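Local coordinates for protein diaminopimelate decarboxylase (Methanocaldococcus jannaschii, PDB 1TWI) that decarboxylates meso-diaminopimelate to L-lysine with a pyridoxal 5'-phosphate cofactor, the last step of lysine biosynthesis, and works as a homodimer, at residues Glu38-Asn43 / Ala297-Leu302; Lys227-Val232 / Glu243-Gly248; Ile253-Asp258 / Ile381-Ala386. All blocks are in the same frame, centred on the assembly; numbering follows the deposited sequence.

Contact 1: residues Glu38-Asn43 / Ala297-Leu302; sequences EQIKIN and ATAGYL
Asn43 and Thr298 make the polar half of this contact, and Ala299 packing on Gln39 and Ile40 makes the apolar half. Residues 38-43 belong to helix 37-58. Residues 297-302 run from a non-regular turn into strand 300-311. The nearest CA atoms are those of Gln39 and Ala299, 5.1 Å apart.

The side chain of Asn43 can be followed outward. CB points to the turn. CG, 3.6 Å from Thr298 OG1, sits beside the backbone N, anti to the carbonyl carbon (chi1 -67°), which carries the amide toward Thr298. At the tip, ND2 donates to Thr298 OG1 at 2.8 Å with an N-H...O angle of 160°. The hydroxyl lies 13° out of the amide plane. ND2 also donates to Leu295 O, just before the turn. OD1, the other tip atom, accepts a bond from a water at 2.7 Å. That water also lies 2.8 Å from Thr298 OG1, so it bridges the two side chains.

Gln39 crosses Thr298 at about a right angle. Its CB meets Ala299 CB at 3.7 Å, and its CG lies 3.6 Å from both Ala299 CA and Thr298 O. Ile40 comes from the next position of the helix, and its CG1 presses on Ala299 CB at 3.5 Å, closer than usual for two carbons. Ile40 also touches Ile76, Leu79 and Leu80 of helix 74-82. The small methyl of Ala299 is consistent with so close an approach of helix and turn.

Ala299 and Tyr301 also bond through their backbones to Ser36 and Val34 of strand 32-36, which leads into this helix. As in other fold-type III enzymes, the barrel domain and the beta domain meet here. With the water, the buried amide has partners at both of its ends, which would probably limit its rotation.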
loop_
_atom_site.group_PDB
_atom_site.type_symbol
_atom_site.label_atom_id
_atom_site.label_comp_id
_atom_site.label_asym_id
_atom_site.label_seq_id
_atom_site.Cartn_x
_atom_site.Cartn_y
_atom_site.Cartn_z
ATOM N N GLU A 38 -16.671 -11.343 -19.098
ATOM C CA GLU A 38 -16.966 -12.780 -19.273
ATOM C C GLU A 38 -16.124 -13.649 -18.305
ATOM O O GLU A 38 -16.601 -14.662 -17.806
ATOM C CB GLU A 38 -16.693 -13.189 -20.745
ATOM C CG GLU A 38 -16.914 -14.674 -21.097
ATOM C CD GLU A 38 -18.366 -15.170 -20.958
ATOM O OE1 GLU A 38 -19.329 -14.357 -20.953
ATOM O OE2 GLU A 38 -18.530 -16.412 -20.872
ATOM N N GLN A 39 -14.864 -13.304 -18.068
ATOM C CA GLN A 39 -14.106 -14.127 -17.132
ATOM C C GLN A 39 -14.778 -14.110 -15.711
ATOM O O GLN A 39 -14.775 -15.129 -14.991
ATOM C CB GLN A 39 -12.650 -13.614 -17.000
ATOM C CG GLN A 39 -11.811 -14.516 -16.100
ATOM C CD GLN A 39 -11.667 -15.913 -16.721
ATOM O OE1 GLN A 39 -12.217 -16.923 -16.215
ATOM N NE2 GLN A 39 -10.980 -15.968 -17.842
ATOM N N ILE A 40 -15.293 -12.947 -15.279
ATOM C CA ILE A 40 -15.966 -12.888 -13.980
ATOM C C ILE A 40 -17.209 -13.787 -14.019
ATOM O O ILE A 40 -17.493 -14.527 -13.042
ATOM C CB ILE A 40 -16.380 -11.426 -13.585
ATOM C CG1 ILE A 40 -15.120 -10.571 -13.380
ATOM C CG2 ILE A 40 -17.214 -11.439 -12.269
ATOM C CD1 ILE A 40 -15.371 -9.076 -13.160
ATOM N N LYS A 41 -17.966 -13.747 -15.119
ATOM C CA LYS A 41 -19.156 -14.618 -15.201
ATOM C C LYS A 41 -18.736 -16.071 -15.161
ATOM O O LYS A 41 -19.402 -16.904 -14.513
ATOM C CB LYS A 41 -19.952 -14.396 -16.505
ATOM C CG LYS A 41 -20.547 -12.958 -16.645
ATOM C CD LYS A 41 -21.418 -12.923 -17.940
ATOM C CE LYS A 41 -21.564 -11.528 -18.443
ATOM N NZ LYS A 41 -22.263 -10.678 -17.442
ATOM N N ILE A 42 -17.655 -16.389 -15.844
ATOM C CA ILE A 42 -17.167 -17.798 -15.801
ATOM C C ILE A 42 -16.760 -18.213 -14.380
ATOM O O ILE A 42 -17.135 -19.306 -13.891
ATOM C CB ILE A 42 -15.941 -17.977 -16.723
ATOM C CG1 ILE A 42 -16.445 -17.959 -18.182
ATOM C CG2 ILE A 42 -15.149 -19.293 -16.312
ATOM C CD1 ILE A 42 -15.356 -17.769 -19.236
ATOM N N ASN A 43 -16.008 -17.343 -13.698
ATOM C CA ASN A 43 -15.562 -17.713 -12.341
ATOM C C ASN A 43 -16.760 -17.889 -11.396
ATOM O O ASN A 43 -16.795 -18.815 -10.583
ATOM C CB ASN A 43 -14.579 -16.636 -11.790
ATOM C CG ASN A 43 -13.258 -16.595 -12.565
ATOM O OD1 ASN A 43 -12.949 -17.522 -13.333
ATOM N ND2 ASN A 43 -12.466 -15.526 -12.376
ATOM N N ALA A 297 -9.750 -12.323 -9.568
ATOM C CA ALA A 297 -8.351 -12.190 -9.906
ATOM C C ALA A 297 -7.997 -12.465 -11.350
ATOM O O ALA A 297 -7.319 -11.646 -11.976
ATOM C CB ALA A 297 -7.466 -13.130 -8.978
ATOM N N THR A 298 -8.425 -13.622 -11.862
ATOM C CA THR A 298 -8.064 -14.007 -13.239
ATOM C C THR A 298 -8.764 -13.162 -14.315
ATOM O O THR A 298 -8.468 -13.308 -15.489
ATOM C CB THR A 298 -8.419 -15.510 -13.516
ATOM O OG1 THR A 298 -9.797 -15.717 -13.295
ATOM C CG2 THR A 298 -7.622 -16.430 -12.586
ATOM N N ALA A 299 -9.715 -12.305 -13.921
ATOM C CA ALA A 299 -10.398 -11.467 -14.897
ATOM C C ALA A 299 -9.624 -10.148 -15.160
ATOM O O ALA A 299 -9.948 -9.417 -16.113
ATOM C CB ALA A 299 -11.840 -11.111 -14.391
ATOM N N GLY A 300 -8.626 -9.864 -14.339
ATOM C CA GLY A 300 -7.889 -8.588 -14.466
ATOM C C GLY A 300 -6.499 -8.629 -15.053
ATOM O O GLY A 300 -5.705 -9.524 -14.720
ATOM N N TYR A 301 -6.201 -7.686 -15.950
ATOM C CA TYR A 301 -4.877 -7.620 -16.573
ATOM C C TYR A 301 -4.441 -6.184 -16.440
ATOM O O TYR A 301 -5.269 -5.306 -16.564
ATOM C CB TYR A 301 -4.960 -7.978 -18.068
ATOM C CG TYR A 301 -5.499 -9.401 -18.241
ATOM C CD1 TYR A 301 -6.866 -9.641 -18.149
ATOM C CD2 TYR A 301 -4.618 -10.516 -18.387
ATOM C CE1 TYR A 301 -7.380 -10.921 -18.177
ATOM C CE2 TYR A 301 -5.129 -11.844 -18.437
ATOM C CZ TYR A 301 -6.514 -12.021 -18.322
ATOM O OH TYR A 301 -7.086 -13.277 -18.283
ATOM N N LEU A 302 -3.151 -5.955 -16.174
ATOM C CA LEU A 302 -2.640 -4.593 -16.084
ATOM C C LEU A 302 -1.641 -4.352 -17.235
ATOM O O LEU A 302 -0.612 -5.053 -17.332
ATOM C CB LEU A 302 -1.941 -4.367 -14.736
ATOM C CG LEU A 302 -1.275 -2.990 -14.506
ATOM C CD1 LEU A 302 -2.298 -1.840 -14.649
ATOM C CD2 LEU A 302 -0.647 -3.003 -13.139
HETATM O O HOH W 1 -10.474 -18.408 -13.865
#

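Contact 2: residues Lys227-Val232 / Glu243-Gly248; sequences KVMDFV and EDVNLG
The short axes of helix 227-232 and strand 244-246 run nearly antiparallel, at 156°, with a closest approach of 10.3 Å. Val245 points from the strand toward the helix and meets three of its side chains. Its CG1 meets Val228 CG1 tip to tip at 4.0 Å. Val232 crosses Val245 at a slant, CG2 to CG2 at 4.0 Å. Met229 bends round so that SD comes within 4.3 Å of the same Val245 CG2. This is the return half of a beta-alpha-beta crossover: strand 202-208, helix 219-237 and strand 244-246 form one unit of the TIM-barrel domain, and helix 219-237 packs on the outside of the parallel barrel. Val228 and Val232 also touch Val207 of the preceding strand. Further along, Leu247 reaches back with CD2, which meets both methyls of Val228, at 4.1 Å from CG2. Asn246 points away from the helix. Its OD1 accepts from Gly248 N at 2.9 Å, an Asx turn that bends the chain after the strand. Its ND2 donates to Glu290, a residue that binds pyridoxal 5'-phosphate.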
loop_
_atom_site.group_PDB
_atom_site.type_symbol
_atom_site.label_atom_id
_atom_site.label_comp_id
_atom_site.label_asym_id
_atom_site.label_seq_id
_atom_site.Cartn_x
_atom_site.Cartn_y
_atom_site.Cartn_z
ATOM N N LYS A 227 -13.994 -29.145 11.610
ATOM C CA LYS A 227 -13.982 -28.539 12.949
ATOM C C LYS A 227 -15.100 -27.527 13.210
ATOM O O LYS A 227 -15.553 -27.357 14.367
ATOM C CB LYS A 227 -12.589 -27.993 13.217
ATOM C CG LYS A 227 -11.515 -29.121 13.117
ATOM C CD LYS A 227 -11.751 -30.106 14.257
ATOM C CE LYS A 227 -11.047 -31.479 14.014
ATOM N NZ LYS A 227 -9.629 -31.416 14.276
ATOM N N VAL A 228 -15.562 -26.883 12.133
ATOM C CA VAL A 228 -16.683 -25.966 12.241
ATOM C C VAL A 228 -17.935 -26.817 12.498
ATOM O O VAL A 228 -18.724 -26.531 13.407
ATOM C CB VAL A 228 -16.874 -25.112 10.951
ATOM C CG1 VAL A 228 -18.249 -24.369 11.014
ATOM C CG2 VAL A 228 -15.722 -24.080 10.841
ATOM N N MET A 229 -18.110 -27.887 11.739
ATOM C CA MET A 229 -19.271 -28.721 11.972
ATOM C C MET A 229 -19.223 -29.396 13.359
ATOM O O MET A 229 -20.283 -29.591 14.001
ATOM C CB MET A 229 -19.422 -29.767 10.822
ATOM C CG MET A 229 -19.841 -29.141 9.459
ATOM S SD MET A 229 -21.372 -28.121 9.545
ATOM C CE MET A 229 -22.673 -29.403 9.546
ATOM N N ASP A 230 -18.025 -29.788 13.814
ATOM C CA ASP A 230 -17.924 -30.373 15.144
ATOM C C ASP A 230 -18.464 -29.348 16.151
ATOM O O ASP A 230 -19.100 -29.705 17.152
ATOM C CB ASP A 230 -16.470 -30.656 15.540
ATOM C CG ASP A 230 -15.872 -31.901 14.835
ATOM O OD1 ASP A 230 -16.604 -32.672 14.198
ATOM O OD2 ASP A 230 -14.660 -32.071 14.966
ATOM N N PHE A 231 -18.189 -28.066 15.916
ATOM C CA PHE A 231 -18.681 -27.050 16.860
ATOM C C PHE A 231 -20.215 -26.905 16.742
ATOM O O PHE A 231 -20.906 -26.643 17.746
ATOM C CB PHE A 231 -17.948 -25.696 16.656
ATOM C CG PHE A 231 -18.334 -24.642 17.677
ATOM C CD1 PHE A 231 -18.006 -24.823 19.014
ATOM C CD2 PHE A 231 -19.069 -23.515 17.301
ATOM C CE1 PHE A 231 -18.409 -23.878 20.016
ATOM C CE2 PHE A 231 -19.491 -22.545 18.289
ATOM C CZ PHE A 231 -19.137 -22.760 19.646
ATOM N N VAL A 232 -20.753 -27.062 15.539
ATOM C CA VAL A 232 -22.213 -26.988 15.373
ATOM C C VAL A 232 -22.833 -28.144 16.178
ATOM O O VAL A 232 -23.907 -27.995 16.798
ATOM C CB VAL A 232 -22.619 -27.016 13.843
ATOM C CG1 VAL A 232 -24.112 -26.999 13.684
ATOM C CG2 VAL A 232 -22.087 -25.687 13.136
ATOM N N GLU A 243 -28.699 -21.768 11.818
ATOM C CA GLU A 243 -29.348 -21.659 10.505
ATOM C C GLU A 243 -28.413 -21.563 9.313
ATOM O O GLU A 243 -28.724 -22.073 8.212
ATOM C CB GLU A 243 -30.294 -20.429 10.496
ATOM C CG GLU A 243 -31.440 -20.623 11.499
ATOM C CD GLU A 243 -32.226 -19.370 11.813
ATOM O OE1 GLU A 243 -32.260 -18.450 10.946
ATOM O OE2 GLU A 243 -32.826 -19.309 12.936
ATOM N N ASP A 244 -27.258 -20.930 9.534
ATOM C CA ASP A 244 -26.264 -20.659 8.495
ATOM C C ASP A 244 -24.871 -21.087 8.905
ATOM O O ASP A 244 -24.457 -20.801 10.025
ATOM C CB ASP A 244 -26.042 -19.136 8.247
ATOM C CG ASP A 244 -27.245 -18.397 7.661
ATOM O OD1 ASP A 244 -28.153 -19.048 7.115
ATOM O OD2 ASP A 244 -27.251 -17.121 7.721
ATOM N N VAL A 245 -24.149 -21.730 8.000
ATOM C CA VAL A 245 -22.733 -22.031 8.209
ATOM C C VAL A 245 -22.033 -21.303 7.049
ATOM O O VAL A 245 -22.323 -21.518 5.873
ATOM C CB VAL A 245 -22.434 -23.543 8.180
ATOM C CG1 VAL A 245 -20.911 -23.758 8.075
ATOM C CG2 VAL A 245 -22.936 -24.166 9.504
ATOM N N ASN A 246 -21.124 -20.398 7.392
ATOM C CA ASN A 246 -20.419 -19.599 6.374
ATOM C C ASN A 246 -18.970 -20.012 6.510
ATOM O O ASN A 246 -18.370 -19.828 7.584
ATOM C CB ASN A 246 -20.653 -18.103 6.701
ATOM C CG ASN A 246 -19.899 -17.144 5.771
ATOM O OD1 ASN A 246 -18.912 -17.516 5.110
ATOM N ND2 ASN A 246 -20.352 -15.872 5.753
ATOM N N LEU A 247 -18.411 -20.618 5.453
ATOM C CA LEU A 247 -17.044 -21.094 5.560
ATOM C C LEU A 247 -15.978 -20.162 5.015
ATOM O O LEU A 247 -14.812 -20.547 4.862
ATOM C CB LEU A 247 -16.933 -22.516 4.942
ATOM C CG LEU A 247 -17.842 -23.551 5.680
ATOM C CD1 LEU A 247 -17.938 -24.881 4.846
ATOM C CD2 LEU A 247 -17.283 -23.874 7.083
ATOM N N GLY A 248 -16.346 -18.895 4.764
ATOM C CA GLY A 248 -15.299 -17.939 4.371
ATOM C C GLY A 248 -14.791 -18.098 2.946
ATOM O O GLY A 248 -15.426 -18.753 2.097
#

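Contact 3: residues Ile253-Asp258 / Ile381-Ala386; sequences IPYYKD and IFDVGA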
loop_
_atom_site.group_PDB
_atom_site.type_symbol
_atom_site.label_atom_id
_atom_site.label_comp_id
_atom_site.label_asym_id
_atom_site.label_seq_id
_atom_site.Cartn_x
_atom_site.Cartn_y
_atom_site.Cartn_z
ATOM N N ILE A 253 -5.843 -19.027 -6.639
ATOM C CA ILE A 253 -6.041 -18.947 -8.072
ATOM C C ILE A 253 -4.692 -19.290 -8.750
ATOM O O ILE A 253 -3.623 -19.202 -8.132
ATOM C CB ILE A 253 -6.575 -17.521 -8.501
ATOM C CG1 ILE A 253 -5.499 -16.452 -8.285
ATOM C CG2 ILE A 253 -7.865 -17.201 -7.732
ATOM C CD1 ILE A 253 -4.776 -15.996 -9.643
ATOM N N PRO A 254 -4.721 -19.675 -10.032
ATOM C CA PRO A 254 -3.437 -20.030 -10.663
ATOM C C PRO A 254 -2.480 -18.897 -11.112
ATOM O O PRO A 254 -2.425 -18.566 -12.296
ATOM C CB PRO A 254 -3.886 -20.963 -11.823
ATOM C CG PRO A 254 -5.252 -20.364 -12.255
ATOM C CD PRO A 254 -5.871 -19.819 -10.955
ATOM N N TYR A 255 -1.731 -18.308 -10.172
ATOM C CA TYR A 255 -0.801 -17.280 -10.557
ATOM C C TYR A 255 0.294 -17.936 -11.418
ATOM O O TYR A 255 0.707 -17.352 -12.404
ATOM C CB TYR A 255 -0.156 -16.628 -9.336
ATOM C CG TYR A 255 -1.102 -15.679 -8.644
ATOM C CD1 TYR A 255 -1.483 -14.453 -9.237
ATOM C CD2 TYR A 255 -1.651 -16.030 -7.414
ATOM C CE1 TYR A 255 -2.405 -13.585 -8.585
ATOM C CE2 TYR A 255 -2.591 -15.181 -6.760
ATOM C CZ TYR A 255 -2.948 -13.966 -7.352
ATOM O OH TYR A 255 -3.823 -13.132 -6.668
ATOM N N TYR A 256 0.783 -19.104 -10.984
ATOM C CA TYR A 256 1.756 -19.908 -11.725
ATOM C C TYR A 256 0.897 -20.698 -12.719
ATOM O O TYR A 256 -0.156 -21.183 -12.351
ATOM C CB TYR A 256 2.496 -20.868 -10.777
ATOM C CG TYR A 256 3.667 -20.180 -10.120
ATOM C CD1 TYR A 256 4.828 -19.924 -10.833
ATOM C CD2 TYR A 256 3.588 -19.747 -8.791
ATOM C CE1 TYR A 256 5.882 -19.257 -10.229
ATOM C CE2 TYR A 256 4.642 -19.077 -8.179
ATOM C CZ TYR A 256 5.768 -18.845 -8.894
ATOM O OH TYR A 256 6.811 -18.221 -8.273
ATOM N N LYS A 257 1.331 -20.797 -13.968
ATOM C CA LYS A 257 0.560 -21.462 -15.005
ATOM C C LYS A 257 0.970 -22.904 -15.392
ATOM O O LYS A 257 0.318 -23.534 -16.245
ATOM C CB LYS A 257 0.612 -20.604 -16.253
ATOM C CG LYS A 257 0.367 -19.090 -15.983
ATOM C CD LYS A 257 -1.098 -18.919 -15.570
ATOM C CE LYS A 257 -1.456 -17.442 -15.333
ATOM N NZ LYS A 257 -2.759 -17.449 -14.615
ATOM N N ASP A 258 2.006 -23.421 -14.748
ATOM C CA ASP A 258 2.548 -24.767 -15.042
ATOM C C ASP A 258 1.918 -25.937 -14.256
ATOM O O ASP A 258 2.052 -27.109 -14.649
ATOM C CB ASP A 258 4.054 -24.730 -14.808
ATOM C CG ASP A 258 4.405 -24.521 -13.327
ATOM O OD1 ASP A 258 3.774 -23.664 -12.643
ATOM O OD2 ASP A 258 5.319 -25.224 -12.836
ATOM N N ILE A 381 0.407 -7.669 -17.321
ATOM C CA ILE A 381 0.697 -8.378 -16.079
ATOM C C ILE A 381 -0.618 -9.051 -15.768
ATOM O O ILE A 381 -1.664 -8.396 -15.564
ATOM C CB ILE A 381 1.075 -7.363 -14.964
ATOM C CG1 ILE A 381 2.354 -6.600 -15.387
ATOM C CG2 ILE A 381 1.339 -8.115 -13.605
ATOM C CD1 ILE A 381 2.497 -5.176 -14.600
ATOM N N PHE A 382 -0.579 -10.377 -15.711
ATOM C CA PHE A 382 -1.782 -11.171 -15.468
ATOM C C PHE A 382 -2.287 -11.260 -14.038
ATOM O O PHE A 382 -1.537 -11.109 -13.092
ATOM C CB PHE A 382 -1.557 -12.636 -15.869
ATOM C CG PHE A 382 -1.636 -12.901 -17.360
ATOM C CD1 PHE A 382 -1.120 -11.972 -18.278
ATOM C CD2 PHE A 382 -2.151 -14.101 -17.825
ATOM C CE1 PHE A 382 -1.114 -12.265 -19.651
ATOM C CE2 PHE A 382 -2.158 -14.427 -19.210
ATOM C CZ PHE A 382 -1.634 -13.501 -20.111
ATOM N N ASP A 383 -3.582 -11.544 -13.933
ATOM C CA ASP A 383 -4.214 -11.910 -12.680
ATOM C C ASP A 383 -4.134 -10.805 -11.619
ATOM O O ASP A 383 -3.729 -11.037 -10.488
ATOM C CB ASP A 383 -3.522 -13.195 -12.203
ATOM C CG ASP A 383 -3.639 -14.331 -13.228
ATOM O OD1 ASP A 383 -4.765 -14.525 -13.751
ATOM O OD2 ASP A 383 -2.635 -15.025 -13.526
ATOM N N VAL A 384 -4.538 -9.613 -12.007
ATOM C CA VAL A 384 -4.505 -8.491 -11.079
ATOM C C VAL A 384 -5.925 -8.018 -10.754
ATOM O O VAL A 384 -6.121 -6.873 -10.304
ATOM C CB VAL A 384 -3.748 -7.340 -11.706
ATOM C CG1 VAL A 384 -2.226 -7.644 -11.792
ATOM C CG2 VAL A 384 -4.354 -7.041 -13.150
ATOM N N GLY A 385 -6.938 -8.848 -11.037
ATOM C CA GLY A 385 -8.312 -8.417 -10.720
ATOM C C GLY A 385 -8.663 -8.306 -9.229
ATOM O O GLY A 385 -9.638 -7.659 -8.858
ATOM N N ALA A 386 -7.862 -8.946 -8.384
ATOM C CA ALA A 386 -8.078 -8.971 -6.925
ATOM C C ALA A 386 -6.863 -8.377 -6.206
ATOM O O ALA A 386 -5.742 -8.709 -6.548
ATOM C CB ALA A 386 -8.292 -10.449 -6.445
HETATM O O HOH W 2 -4.943 -11.013 -7.929
HETATM O O HOH W 3 -0.057 -14.836 -12.831
#
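Lys257 and Asp383 form a salt bridge, NZ to OD2 at 2.7 Å. The ammonium meets the syn side of the oxygen, 17° out of the carboxylate plane. The lysine chain bends at chi2 (-69°) and then runs extended to this point. NZ also donates to Pro254 O at 2.6 Å and to Leu2 O, so three oxygens hold it. A water donates to both Asp383 OD2 and Tyr255 O. The Tyr255 ring slides past Asp383 in the opposite direction, its plane 83° from the carboxylate. Its CE1 edge lies 3.4 Å from Asp383 O, and Ile253 CD1 sits over the centre of one ring face.

Pro254 is the centre of an inverse gamma turn. The contact joins a loop after strand 244-246 of the TIM-barrel domain to the end of strand 378-382 in the beta domain, close to the active site. Tyr255 OH bonds to Arg293 and donates to a second water, which donates in turn to Asp383 O and Ala386 O. The Tyr255 ring makes a cation-pi contact with Arg329. Arg293 and Arg329 both line the pocket of the bound lysine. The rings of Tyr255 and His337 meet in a T-shape (edge-to-face).

Overall arrangement
From the N terminus, helix 37-58 opens contact 1, which closes 254 residues later at the turn leading into strand 300-311. Almost the whole TIM-barrel domain lies inside this long loop. Contact 2 is nested there and closes a short local loop within one beta-alpha-beta unit. Contact 3 opens next, at 253-258, before contact 1 has closed, and ends at 381-386, so contacts 1 and 3 cross. They also touch: strands 300-311 and 378-382 are neighbours in one sheet, and Leu302 O lies 2.8 Å from Ile381 N. Both tie the barrel to the beta domain. Contact 2 stands apart, its centre about 30 Å from that of contact 3.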